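Local coordinates for protein inositol monophosphatase (Zymomonas mobilis, PDB 4N81) that probably hydrolyses phosphate monoesters such as inositol monophosphate, with magnesium as its cofactor, at residues Gly102-Leu107 with Ala212-Ile217; Glu140-Arg145 with Glu219-Ile224; Trp161-Glu166 with Val202-Lys207. One frame throughout, in Å; residues are numbered along the deposited sequence.

Contacts 1 and 2 share helix 214-220. Contact 1 packs its start on strand 102-109, and contact 2 holds its other end against the loop after strand 140-141. Both strands belong to one sheet. Their centres are about 14 Å apart. Contact 3 belongs to the other sheet, at the end of strand 200-203. Its centre is about 19 Å from that of contact 1 and 25 Å from that of contact 2. Contacts 1 and 3 come near the predicted catalytic magnesium site. The L104 side chain is about 4 Å from those of D86 and D89, and that of E203 is about 7 Å from those of D89 and D210. Contact 2 lies away from it.

Contact 1. Residues Gly102-Leu107 with Ala212-Ile217; sequences GTLIAL and AALVPI
The flat groups where A106 and A213 meet are peptide units, not rings. The A213 methyl sits over one face of the peptide joining I105 and A106, with CB 3.5 Å from I105 O. In return, the A106 methyl covers a face of the peptide joining A212 and A213, with CB 3.6 Å from A213 N. No hydrogen bond crosses the contact; the strand's edges bond to its neighbours, I105 to I117 and A106 to V84. Small side chains let the backbones come close: the CA atoms of A106 and A213 are 4.5 Å apart. This is a helix-on-sheet layer of the alpha-beta-alpha-beta-alpha sandwich of the inositol monophosphatase family. L104 and A106 point to the start of helix 214-220, while T103 and I105 touch helix 7-24 on the other side of the sheet. Apolar carbons extend the packing along the strand. A106 CB meets A212 CB at 3.8 Å, and L104 CB meets A213 CB at 3.9 Å. L104 and L214 each set CG anti to the carbonyl carbon (chi1 -55° and -50°). This brings their branches together at an oblique angle, CD2 of L104 to CD2 of L214 at 4.2 Å. C187 and I118 touch both leucines.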
loop_
_atom_site.group_PDB
_atom_site.type_symbol
_atom_site.label_atom_id
_atom_site.label_comp_id
_atom_site.label_asym_id
_atom_site.label_seq_id
_atom_site.Cartn_x
_atom_site.Cartn_y
_atom_site.Cartn_z
ATOM N N GLY A 102 2.615 -8.435 6.743
ATOM C CA GLY A 102 1.952 -9.148 7.850
ATOM C C GLY A 102 2.734 -10.369 8.313
ATOM O O GLY A 102 3.511 -10.970 7.552
ATOM N N THR A 103 2.528 -10.753 9.568
ATOM C CA THR A 103 3.040 -12.032 10.034
ATOM C C THR A 103 2.022 -13.069 9.570
ATOM O O THR A 103 0.817 -12.914 9.798
ATOM C CB THR A 103 3.102 -12.024 11.558
ATOM O OG1 THR A 103 4.069 -11.046 11.980
ATOM C CG2 THR A 103 3.491 -13.443 12.112
ATOM N N LEU A 104 2.493 -14.155 8.968
ATOM C CA LEU A 104 1.599 -15.257 8.595
ATOM C C LEU A 104 1.921 -16.454 9.460
ATOM O O LEU A 104 3.100 -16.840 9.554
ATOM C CB LEU A 104 1.835 -15.644 7.130
ATOM C CG LEU A 104 1.712 -14.518 6.099
ATOM C CD1 LEU A 104 1.853 -15.043 4.653
ATOM C CD2 LEU A 104 0.318 -13.878 6.271
ATOM N N ILE A 105 0.892 -17.056 10.057
ATOM C CA ILE A 105 1.077 -18.313 10.794
ATOM C C ILE A 105 0.047 -19.319 10.258
ATOM O O ILE A 105 -1.147 -19.008 10.159
ATOM C CB ILE A 105 0.819 -18.047 12.288
ATOM C CG1 ILE A 105 1.892 -17.077 12.836
ATOM C CG2 ILE A 105 0.714 -19.395 13.107
ATOM C CD1 ILE A 105 1.429 -16.240 14.000
ATOM N N ALA A 106 0.463 -20.541 9.988
ATOM C CA ALA A 106 -0.509 -21.504 9.503
ATOM C C ALA A 106 -0.247 -22.849 10.132
ATOM O O ALA A 106 0.892 -23.144 10.483
ATOM C CB ALA A 106 -0.407 -21.611 8.002
ATOM N N LEU A 107 -1.316 -23.633 10.313
ATOM C CA LEU A 107 -1.188 -25.062 10.653
ATOM C C LEU A 107 -1.668 -25.839 9.418
ATOM O O LEU A 107 -2.721 -25.511 8.853
ATOM C CB LEU A 107 -2.091 -25.423 11.837
ATOM C CG LEU A 107 -2.139 -26.913 12.207
ATOM C CD1 LEU A 107 -0.719 -27.455 12.480
ATOM C CD2 LEU A 107 -3.058 -27.151 13.432
ATOM N N ALA A 212 0.272 -20.377 2.677
ATOM C CA ALA A 212 -0.382 -21.383 3.513
ATOM C C ALA A 212 -1.445 -20.738 4.403
ATOM O O ALA A 212 -2.575 -21.225 4.455
ATOM C CB ALA A 212 0.665 -22.127 4.408
ATOM N N ALA A 213 -1.096 -19.648 5.099
ATOM C CA ALA A 213 -2.078 -19.022 6.049
ATOM C C ALA A 213 -3.269 -18.415 5.292
ATOM O O ALA A 213 -4.361 -18.223 5.870
ATOM C CB ALA A 213 -1.390 -17.907 6.881
ATOM N N LEU A 214 -3.029 -18.005 4.049
ATOM C CA LEU A 214 -4.074 -17.256 3.345
ATOM C C LEU A 214 -5.256 -18.127 2.973
ATOM O O LEU A 214 -6.411 -17.645 2.885
ATOM C CB LEU A 214 -3.507 -16.655 2.064
ATOM C CG LEU A 214 -2.197 -15.870 2.233
ATOM C CD1 LEU A 214 -1.730 -15.450 0.885
ATOM C CD2 LEU A 214 -2.390 -14.647 3.157
ATOM N N VAL A 215 -4.959 -19.385 2.648
ATOM C CA VAL A 215 -6.082 -20.194 2.119
ATOM C C VAL A 215 -7.334 -20.341 3.062
ATOM O O VAL A 215 -8.468 -20.101 2.638
ATOM C CB VAL A 215 -5.574 -21.628 1.626
ATOM C CG1 VAL A 215 -6.750 -22.475 1.012
ATOM C CG2 VAL A 215 -4.405 -21.475 0.595
ATOM N N PRO A 216 -7.140 -20.745 4.330
ATOM C CA PRO A 216 -8.300 -20.857 5.236
ATOM C C PRO A 216 -9.010 -19.531 5.437
ATOM O O PRO A 216 -10.230 -19.506 5.638
ATOM C CB PRO A 216 -7.682 -21.356 6.563
ATOM C CG PRO A 216 -6.352 -21.887 6.194
ATOM C CD PRO A 216 -5.883 -21.147 4.994
ATOM N N ILE A 217 -8.248 -18.439 5.404
ATOM C CA ILE A 217 -8.835 -17.116 5.658
ATOM C C ILE A 217 -9.740 -16.725 4.491
ATOM O O ILE A 217 -10.918 -16.423 4.689
ATOM C CB ILE A 217 -7.704 -16.064 5.838
ATOM C CG1 ILE A 217 -6.989 -16.356 7.175
ATOM C CG2 ILE A 217 -8.220 -14.589 5.699
ATOM C CD1 ILE A 217 -5.683 -15.491 7.327
#

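Contact 2. Residues Glu140-Arg145 with Glu219-Ile224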
loop_
_atom_site.group_PDB
_atom_site.type_symbol
_atom_site.label_atom_id
_atom_site.label_comp_id
_atom_site.label_asym_id
_atom_site.label_seq_id
_atom_site.Cartn_x
_atom_site.Cartn_y
_atom_site.Cartn_z
ATOM N N GLU A 140 -14.495 -10.225 14.398
ATOM C CA GLU A 140 -15.816 -10.216 13.748
ATOM C C GLU A 140 -15.886 -11.079 12.485
ATOM O O GLU A 140 -14.960 -11.064 11.709
ATOM C CB GLU A 140 -16.198 -8.772 13.379
ATOM C CG GLU A 140 -16.356 -7.854 14.611
ATOM C CD GLU A 140 -17.575 -8.223 15.449
ATOM O OE1 GLU A 140 -17.463 -8.303 16.701
ATOM O OE2 GLU A 140 -18.657 -8.443 14.861
ATOM N N VAL A 141 -17.005 -11.770 12.251
ATOM C CA VAL A 141 -17.135 -12.588 11.037
ATOM C C VAL A 141 -17.117 -11.669 9.820
ATOM O O VAL A 141 -17.731 -10.596 9.858
ATOM C CB VAL A 141 -18.424 -13.400 11.029
ATOM C CG1 VAL A 141 -18.593 -14.144 9.670
ATOM C CG2 VAL A 141 -18.375 -14.405 12.165
ATOM N N ILE A 142 -16.463 -12.095 8.740
ATOM C CA ILE A 142 -16.382 -11.270 7.546
ATOM C C ILE A 142 -16.725 -12.088 6.312
ATOM O O ILE A 142 -16.700 -13.328 6.350
ATOM C CB ILE A 142 -14.958 -10.650 7.374
ATOM C CG1 ILE A 142 -13.906 -11.767 7.265
ATOM C CG2 ILE A 142 -14.673 -9.619 8.551
ATOM C CD1 ILE A 142 -12.501 -11.210 6.714
ATOM N N HIS A 143 -17.056 -11.376 5.226
ATOM C CA HIS A 143 -17.542 -12.006 4.022
ATOM C C HIS A 143 -16.899 -11.359 2.787
ATOM O O HIS A 143 -16.863 -10.135 2.673
ATOM C CB HIS A 143 -19.071 -11.774 3.920
ATOM C CG HIS A 143 -19.840 -12.433 5.026
ATOM N ND1 HIS A 143 -20.207 -11.771 6.180
ATOM C CD2 HIS A 143 -20.282 -13.705 5.163
ATOM C CE1 HIS A 143 -20.854 -12.606 6.975
ATOM N NE2 HIS A 143 -20.920 -13.783 6.379
ATOM N N THR A 144 -16.515 -12.206 1.830
ATOM C CA THR A 144 -16.146 -11.716 0.503
ATOM C C THR A 144 -17.420 -11.169 -0.173
ATOM O O THR A 144 -18.546 -11.395 0.331
ATOM C CB THR A 144 -15.596 -12.799 -0.361
ATOM O OG1 THR A 144 -16.593 -13.831 -0.545
ATOM C CG2 THR A 144 -14.277 -13.403 0.278
ATOM N N ARG A 145 -17.228 -10.325 -1.188
ATOM C CA ARG A 145 -18.365 -9.843 -1.976
ATOM C C ARG A 145 -18.512 -10.575 -3.268
ATOM O O ARG A 145 -17.562 -11.231 -3.760
ATOM C CB ARG A 145 -18.235 -8.357 -2.277
ATOM C CG ARG A 145 -17.070 -8.021 -3.280
ATOM C CD ARG A 145 -16.995 -6.471 -3.440
ATOM N NE ARG A 145 -15.904 -6.117 -4.359
ATOM C CZ ARG A 145 -15.251 -4.954 -4.307
ATOM N NH1 ARG A 145 -15.661 -4.001 -3.464
ATOM N NH2 ARG A 145 -14.250 -4.732 -5.164
ATOM N N GLU A 219 -10.982 -18.765 2.137
ATOM C CA GLU A 219 -12.042 -19.735 1.930
ATOM C C GLU A 219 -13.103 -19.619 3.005
ATOM O O GLU A 219 -14.275 -19.719 2.684
ATOM C CB GLU A 219 -11.477 -21.185 1.690
ATOM C CG GLU A 219 -10.610 -21.159 0.334
ATOM C CD GLU A 219 -10.506 -22.472 -0.502
ATOM O OE1 GLU A 219 -10.376 -23.479 0.222
ATOM O OE2 GLU A 219 -10.510 -22.471 -1.853
ATOM N N GLY A 220 -12.710 -19.303 4.254
ATOM C CA GLY A 220 -13.677 -19.238 5.343
ATOM C C GLY A 220 -14.409 -17.914 5.294
ATOM O O GLY A 220 -15.393 -17.722 6.046
ATOM N N ALA A 221 -13.918 -16.986 4.458
ATOM C CA ALA A 221 -14.688 -15.746 4.164
ATOM C C ALA A 221 -15.697 -15.936 3.022
ATOM O O ALA A 221 -16.481 -15.055 2.728
ATOM C CB ALA A 221 -13.749 -14.527 3.888
ATOM N N GLY A 222 -15.695 -17.105 2.394
ATOM C CA GLY A 222 -16.617 -17.317 1.287
ATOM C C GLY A 222 -15.926 -17.271 -0.080
ATOM O O GLY A 222 -16.575 -17.489 -1.124
ATOM N N GLY A 223 -14.621 -17.004 -0.086
ATOM C CA GLY A 223 -13.886 -16.945 -1.356
ATOM C C GLY A 223 -13.318 -18.281 -1.815
ATOM O O GLY A 223 -13.641 -19.349 -1.286
ATOM N N ILE A 224 -12.482 -18.228 -2.843
ATOM C CA ILE A 224 -11.903 -19.460 -3.342
ATOM C C ILE A 224 -10.439 -19.116 -3.644
ATOM O O ILE A 224 -10.130 -18.030 -4.113
ATOM C CB ILE A 224 -12.641 -19.970 -4.610
ATOM C CG1 ILE A 224 -11.959 -21.214 -5.211
ATOM C CG2 ILE A 224 -12.730 -18.896 -5.713
ATOM C CD1 ILE A 224 -12.992 -21.948 -6.200
HETATM O O HOH W 1 -17.614 -16.015 6.459
#
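The carbonyl oxygen of A221 is approached by two groups of the facing loop. T144 N donates a nearly straight hydrogen bond to A221 O, 3.0 Å long with 170° at the hydrogen. The donor is tilted 33° from the carbonyl plane. H143 adds a weaker CA-H...O contact, its CA 3.5 Å from A221 O. Just before these residues, a water donates to both I142 O and G220 O, at 2.8 Å from each oxygen. The carbonyls of G220 and A221 thus find partners near the C-terminal end of the helix. G222 closes that end in a Schellman motif. It has positive phi, and its N bonds back to E219 O. A side chain at G222 would be jammed against the A221 carbonyl and pressed on T144 OG1.

T144 is the side chain that fits this turn. Its OG1 stands between the backbone N and the carbonyl carbon (chi1 61°) and donates to G245 O outside the segments. Its CG2 then drops into the turn, 3.8 Å from A221 CB and 3.6 Å from G223 N. I142 closes the other side loosely, with CG1 4.4 Å from A221 CB. T135 and S194 also touch both I142 and A221.

The helix here turns toward strand 224-226, while the facing loop leaves strand 140-141, so the contact joins elements of the two sheets. Its polar links run between main-chain atoms, directly or through water. The grip therefore depends on the backbone path, and the glycine at G222 keeps that path possible.

Contact 3. Residues Trp161-Glu166 with Val202-Lys207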
loop_
_atom_site.group_PDB
_atom_site.type_symbol
_atom_site.label_atom_id
_atom_site.label_comp_id
_atom_site.label_asym_id
_atom_site.label_seq_id
_atom_site.Cartn_x
_atom_site.Cartn_y
_atom_site.Cartn_z
ATOM N N TRP A 161 6.341 -7.300 -12.170
ATOM C CA TRP A 161 7.698 -7.790 -12.369
ATOM C C TRP A 161 8.085 -8.958 -11.461
ATOM O O TRP A 161 9.216 -9.455 -11.541
ATOM C CB TRP A 161 8.713 -6.616 -12.309
ATOM C CG TRP A 161 8.261 -5.517 -13.229
ATOM C CD1 TRP A 161 8.172 -5.581 -14.581
ATOM C CD2 TRP A 161 7.790 -4.211 -12.857
ATOM N NE1 TRP A 161 7.692 -4.387 -15.080
ATOM C CE2 TRP A 161 7.472 -3.528 -14.037
ATOM C CE3 TRP A 161 7.658 -3.543 -11.642
ATOM C CZ2 TRP A 161 6.996 -2.207 -14.038
ATOM C CZ3 TRP A 161 7.183 -2.225 -11.656
ATOM C CH2 TRP A 161 6.858 -1.596 -12.831
ATOM N N LEU A 162 7.181 -9.374 -10.569
ATOM C CA LEU A 162 7.446 -10.561 -9.777
ATOM C C LEU A 162 7.007 -11.874 -10.477
ATOM O O LEU A 162 7.190 -12.963 -9.931
ATOM C CB LEU A 162 6.830 -10.433 -8.386
ATOM C CG LEU A 162 7.564 -9.415 -7.504
ATOM C CD1 LEU A 162 6.752 -9.353 -6.202
ATOM C CD2 LEU A 162 8.960 -9.986 -7.259
ATOM N N PHE A 163 6.408 -11.757 -11.657
ATOM C CA PHE A 163 6.096 -12.895 -12.519
ATOM C C PHE A 163 7.307 -13.342 -13.341
ATOM O O PHE A 163 8.203 -12.535 -13.622
ATOM C CB PHE A 163 4.950 -12.540 -13.487
ATOM C CG PHE A 163 3.599 -12.320 -12.797
ATOM C CD1 PHE A 163 2.604 -13.316 -12.828
ATOM C CD2 PHE A 163 3.329 -11.113 -12.122
ATOM C CE1 PHE A 163 1.358 -13.141 -12.183
ATOM C CE2 PHE A 163 2.043 -10.924 -11.455
ATOM C CZ PHE A 163 1.082 -11.924 -11.482
ATOM N N GLU A 164 7.261 -14.595 -13.797
ATOM C CA GLU A 164 8.120 -15.100 -14.871
ATOM C C GLU A 164 7.726 -14.382 -16.161
ATOM O O GLU A 164 6.659 -13.753 -16.267
ATOM C CB GLU A 164 7.940 -16.635 -15.036
ATOM C CG GLU A 164 8.292 -17.380 -13.750
ATOM C CD GLU A 164 7.910 -18.854 -13.740
ATOM O OE1 GLU A 164 7.852 -19.431 -12.613
ATOM O OE2 GLU A 164 7.657 -19.432 -14.837
ATOM N N LYS A 165 8.617 -14.395 -17.133
ATOM C CA LYS A 165 8.326 -13.715 -18.376
ATOM C C LYS A 165 6.996 -14.101 -19.038
ATOM O O LYS A 165 6.236 -13.211 -19.413
ATOM C CB LYS A 165 9.472 -13.970 -19.357
ATOM C CG LYS A 165 9.311 -13.309 -20.688
ATOM C CD LYS A 165 10.577 -13.571 -21.558
ATOM C CE LYS A 165 10.698 -12.599 -22.727
ATOM N NZ LYS A 165 9.605 -12.763 -23.727
ATOM N N GLU A 166 6.687 -15.385 -19.196
ATOM C CA GLU A 166 5.351 -15.736 -19.696
ATOM C C GLU A 166 4.217 -15.367 -18.725
ATOM O O GLU A 166 3.094 -14.975 -19.160
ATOM C CB GLU A 166 5.270 -17.219 -20.006
ATOM C CG GLU A 166 6.190 -17.656 -21.130
ATOM C CD GLU A 166 6.365 -19.163 -21.173
ATOM O OE1 GLU A 166 5.465 -19.889 -20.678
ATOM O OE2 GLU A 166 7.407 -19.619 -21.700
ATOM N N VAL A 202 -4.011 -12.334 -8.244
ATOM C CA VAL A 202 -3.309 -13.331 -9.059
ATOM C C VAL A 202 -1.825 -13.084 -8.871
ATOM O O VAL A 202 -1.349 -11.970 -9.131
ATOM C CB VAL A 202 -3.667 -13.183 -10.573
ATOM C CG1 VAL A 202 -2.766 -14.113 -11.450
ATOM C CG2 VAL A 202 -5.160 -13.505 -10.772
ATOM N N GLU A 203 -1.093 -14.121 -8.432
ATOM C CA GLU A 203 0.330 -13.996 -8.219
ATOM C C GLU A 203 1.054 -15.239 -8.678
ATOM O O GLU A 203 0.461 -16.334 -8.804
ATOM C CB GLU A 203 0.653 -13.725 -6.736
ATOM C CG GLU A 203 0.115 -12.292 -6.329
ATOM C CD GLU A 203 0.525 -11.840 -4.929
ATOM O OE1 GLU A 203 0.548 -12.676 -4.007
ATOM O OE2 GLU A 203 0.803 -10.641 -4.766
ATOM N N GLN A 204 2.364 -15.076 -8.819
ATOM C CA GLN A 204 3.217 -16.204 -9.235
ATOM C C GLN A 204 4.528 -16.110 -8.484
ATOM O O GLN A 204 4.982 -14.994 -8.155
ATOM C CB GLN A 204 3.475 -16.106 -10.755
ATOM C CG GLN A 204 4.377 -17.223 -11.330
ATOM C CD GLN A 204 4.536 -17.107 -12.837
ATOM O OE1 GLN A 204 4.860 -16.054 -13.334
ATOM N NE2 GLN A 204 4.243 -18.192 -13.576
ATOM N N GLY A 205 5.163 -17.260 -8.230
ATOM C CA GLY A 205 6.469 -17.261 -7.583
ATOM C C GLY A 205 6.427 -17.267 -6.070
ATOM O O GLY A 205 7.467 -17.157 -5.435
ATOM N N LEU A 206 5.254 -17.439 -5.466
ATOM C CA LEU A 206 5.187 -17.502 -3.986
ATOM C C LEU A 206 5.786 -18.811 -3.419
ATOM O O LEU A 206 5.776 -19.866 -4.108
ATOM C CB LEU A 206 3.714 -17.420 -3.515
ATOM C CG LEU A 206 3.113 -16.007 -3.445
ATOM C CD1 LEU A 206 3.208 -15.237 -4.681
ATOM C CD2 LEU A 206 1.645 -16.141 -3.029
ATOM N N LYS A 207 6.329 -18.732 -2.196
ATOM C CA LYS A 207 6.771 -19.900 -1.420
ATOM C C LYS A 207 5.610 -20.345 -0.549
ATOM O O LYS A 207 4.724 -19.556 -0.336
ATOM C CB LYS A 207 7.965 -19.503 -0.530
ATOM C CG LYS A 207 9.105 -18.907 -1.358
ATOM C CD LYS A 207 9.646 -19.934 -2.329
ATOM C CE LYS A 207 10.786 -19.351 -3.237
ATOM N NZ LYS A 207 10.292 -18.691 -4.506
#
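F163 and Q204 meet with CA atoms 5.5 Å apart, where a loop lies beside the end of strand 200-203, and no backbone-to-backbone hydrogen bond joins the two segments. The Q204 side chain makes the link instead. Its CG is anti to the backbone N (chi1 179°), and the extended chain carries the amide across to E164. Q204 OE1 accepts from E164 N at 2.8 Å. The bond is bent, 151° at the hydrogen, and the donor lies above the carbonyl plane.

The E164 carboxylate stacks on the same amide, with the two planes only 9° apart. Q204 NE2 is 3.7 Å from E164 CD, and it donates to E240 OE2 outside the segments. Both ends of the amide are therefore held, which fixes its rotation.

F163 crosses the Q204 chain obliquely, with CD1 3.6 Å from Q204 CB. At the ring edge, F163 CZ reaches V202 O at 3.4 Å, an oxygen that also accepts from T157 OG1. F171 meets the ring as well, and W228 touches F163, V202 and Q204. With an alanine here in place of Q204, the E164 N-H would probably lose its acceptor, and the E164 carboxylate and E240 would lose the amide they meet.

Segment 161-166 leads from strand 154-157 into helix 165-175, part of a beta-alpha-beta crossover to strand 180-183. Strands 154-157 and 200-203 are parallel neighbours. The contact thus pairs loops at their carboxyl ends, and the second loop runs on toward the predicted magnesium ligand D210, which accepts from K207 N.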